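Local atomic coordinates of purine nucleosidase, (IunH-1) (Sulfolobus solfataricus, PDB entry 3T8J), a protein that belongs to the nucleosidase family, with an alpha/beta fold, and in this model holds a sodium ion beside its central beta sheet. Residues Leu103-Leu108 with Leu116-Ile121. Sequence-based numbering, arbitrary orientation.
With NA (sodium ion), chain B.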
loop_
_atom_site.group_PDB
_atom_site.type_symbol
_atom_site.label_atom_id
_atom_site.label_comp_id
_atom_site.label_asym_id
_atom_site.label_seq_id
_atom_site.Cartn_x
_atom_site.Cartn_y
_atom_site.Cartn_z
ATOM N N LEU A 103 -1.225 2.964 -32.096
ATOM C CA LEU A 103 -0.795 3.767 -33.217
ATOM C C LEU A 103 -1.960 4.135 -34.153
ATOM O O LEU A 103 -2.045 5.278 -34.657
ATOM C CB LEU A 103 0.376 3.100 -33.952
ATOM C CG LEU A 103 1.574 2.730 -33.058
ATOM C CD1 LEU A 103 2.642 1.988 -33.877
ATOM C CD2 LEU A 103 2.172 3.952 -32.357
ATOM N N ALA A 104 -2.890 3.198 -34.366
ATOM C CA ALA A 104 -4.095 3.479 -35.143
ATOM C C ALA A 104 -4.964 4.557 -34.494
ATOM O O ALA A 104 -5.507 5.425 -35.171
ATOM C CB ALA A 104 -4.914 2.195 -35.365
ATOM N N ILE A 105 -5.100 4.506 -33.177
ATOM C CA ILE A 105 -5.864 5.543 -32.434
ATOM C C ILE A 105 -5.262 6.930 -32.662
ATOM O O ILE A 105 -5.997 7.875 -32.927
ATOM C CB ILE A 105 -5.947 5.203 -30.928
ATOM C CG1 ILE A 105 -6.794 3.945 -30.704
ATOM C CG2 ILE A 105 -6.526 6.394 -30.114
ATOM C CD1 ILE A 105 -6.577 3.290 -29.320
ATOM N N ILE A 106 -3.933 7.033 -32.604
ATOM C CA ILE A 106 -3.274 8.326 -32.851
ATOM C C ILE A 106 -3.544 8.814 -34.286
ATOM O O ILE A 106 -3.919 9.983 -34.499
ATOM C CB ILE A 106 -1.770 8.224 -32.556
ATOM C CG1 ILE A 106 -1.516 8.031 -31.063
ATOM C CG2 ILE A 106 -1.030 9.492 -33.038
ATOM C CD1 ILE A 106 -0.108 7.532 -30.740
ATOM N N ASP A 107 -3.393 7.929 -35.274
ATOM C CA ASP A 107 -3.629 8.299 -36.670
ATOM C C ASP A 107 -5.067 8.779 -36.897
ATOM O O ASP A 107 -5.306 9.767 -37.593
ATOM C CB ASP A 107 -3.315 7.110 -37.578
ATOM C CG ASP A 107 -1.811 6.879 -37.763
ATOM O OD1 ASP A 107 -1.008 7.781 -37.449
ATOM O OD2 ASP A 107 -1.436 5.792 -38.275
ATOM N N LEU A 108 -6.025 8.057 -36.324
ATOM C CA LEU A 108 -7.454 8.346 -36.478
ATOM C C LEU A 108 -7.858 9.637 -35.733
ATOM O O LEU A 108 -8.710 10.400 -36.208
ATOM C CB LEU A 108 -8.292 7.126 -36.072
ATOM C CG LEU A 108 -8.200 6.002 -37.095
ATOM C CD1 LEU A 108 -8.637 4.674 -36.445
ATOM C CD2 LEU A 108 -8.978 6.317 -38.359
ATOM N N LEU A 116 -13.708 12.854 -33.374
ATOM C CA LEU A 116 -13.619 11.419 -33.057
ATOM C C LEU A 116 -14.153 11.134 -31.657
ATOM O O LEU A 116 -13.788 11.816 -30.693
ATOM C CB LEU A 116 -12.177 10.900 -33.169
ATOM C CG LEU A 116 -11.998 9.380 -33.149
ATOM C CD1 LEU A 116 -12.724 8.723 -34.319
ATOM C CD2 LEU A 116 -10.508 9.059 -33.137
ATOM N N GLU A 117 -14.978 10.089 -31.540
ATOM C CA GLU A 117 -15.465 9.624 -30.269
ATOM C C GLU A 117 -14.926 8.226 -30.022
ATOM O O GLU A 117 -14.767 7.443 -30.960
ATOM C CB GLU A 117 -16.993 9.657 -30.225
ATOM C CG GLU A 117 -17.530 11.110 -30.455
ATOM C CD GLU A 117 -19.045 11.210 -30.370
ATOM O OE1 GLU A 117 -19.594 10.908 -29.287
ATOM O OE2 GLU A 117 -19.691 11.634 -31.382
ATOM N N PHE A 118 -14.644 7.928 -28.769
ATOM C CA PHE A 118 -14.032 6.642 -28.388
ATOM C C PHE A 118 -14.968 5.886 -27.458
ATOM O O PHE A 118 -15.269 6.345 -26.360
ATOM C CB PHE A 118 -12.670 6.890 -27.703
ATOM C CG PHE A 118 -11.805 5.684 -27.580
ATOM C CD1 PHE A 118 -10.810 5.426 -28.515
ATOM C CD2 PHE A 118 -11.944 4.822 -26.503
ATOM C CE1 PHE A 118 -10.004 4.287 -28.405
ATOM C CE2 PHE A 118 -11.135 3.674 -26.384
ATOM C CZ PHE A 118 -10.145 3.432 -27.343
ATOM N N LEU A 119 -15.431 4.706 -27.902
ATOM C CA LEU A 119 -16.337 3.886 -27.103
ATOM C C LEU A 119 -15.488 2.831 -26.378
ATOM O O LEU A 119 -15.090 1.808 -26.956
ATOM C CB LEU A 119 -17.418 3.289 -28.004
ATOM C CG LEU A 119 -18.461 2.407 -27.335
ATOM C CD1 LEU A 119 -19.223 3.119 -26.214
ATOM C CD2 LEU A 119 -19.447 1.856 -28.383
ATOM N N ALA A 120 -15.167 3.165 -25.123
ATOM C CA ALA A 120 -14.290 2.399 -24.251
ATOM C C ALA A 120 -15.137 1.458 -23.408
ATOM O O ALA A 120 -15.429 1.732 -22.233
ATOM C CB ALA A 120 -13.472 3.354 -23.345
ATOM N N ILE A 121 -15.498 0.324 -24.012
ATOM C CA ILE A 121 -16.333 -0.697 -23.348
ATOM C C ILE A 121 -15.524 -1.885 -22.822
ATOM O O ILE A 121 -16.073 -2.949 -22.570
ATOM C CB ILE A 121 -17.505 -1.166 -24.254
ATOM C CG1 ILE A 121 -17.040 -1.556 -25.662
ATOM C CG2 ILE A 121 -18.564 -0.049 -24.356
ATOM C CD1 ILE A 121 -18.089 -2.363 -26.484
HETATM NA NA NA B . -15.704 -4.817 -23.819
HETATM O O HOH W 1 -17.219 -6.344 -22.863
#
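Ile105 and Leu108 pack against Phe118 and Leu116 in a buried apolar helix-on-sheet contact. It lies in the core of the alpha/beta fold of the nucleosidase family, where helix 101-111 packs on one face of the central mixed sheet, beside helix 125-133, and leads through a short connection into strand 116-120. That strand runs parallel to its neighbours, 3-8 and 141-147. No hydrogen bond links the two segments. The contact is small, about 174 Å² in all, and made by two separate pairs.

In the first pair the side chains cross at about a right angle. The CD1 methyl of Ile105 reaches the edge of the Phe118 ring near its plane, 3.7 Å from CE1. Phe118 has CG anti to its backbone N (chi1 -165°), which extends the ring from the strand toward the helix. Ala120 CB lies in the ring plane at another edge, by CD2 and CE2. Ile105 further touches Asn126 and Ala130 of helix 125-133.

Just beyond the strand, Ile121 O is one of the sodium ligands, at 2.3 Å, with Asp9, Asp14, Ser122 and a water. On the strand itself, Glu117 forms a salt bridge with Arg2 and a hydrogen bond with Trp145 of strand 141-147.

The second pair is looser between side chains, with Leu108 CB 4.2 Å from Leu116 CD2. The same methyl, Leu116 CD2, comes closer to the helix backbone, 3.8 Å from Leu108 C.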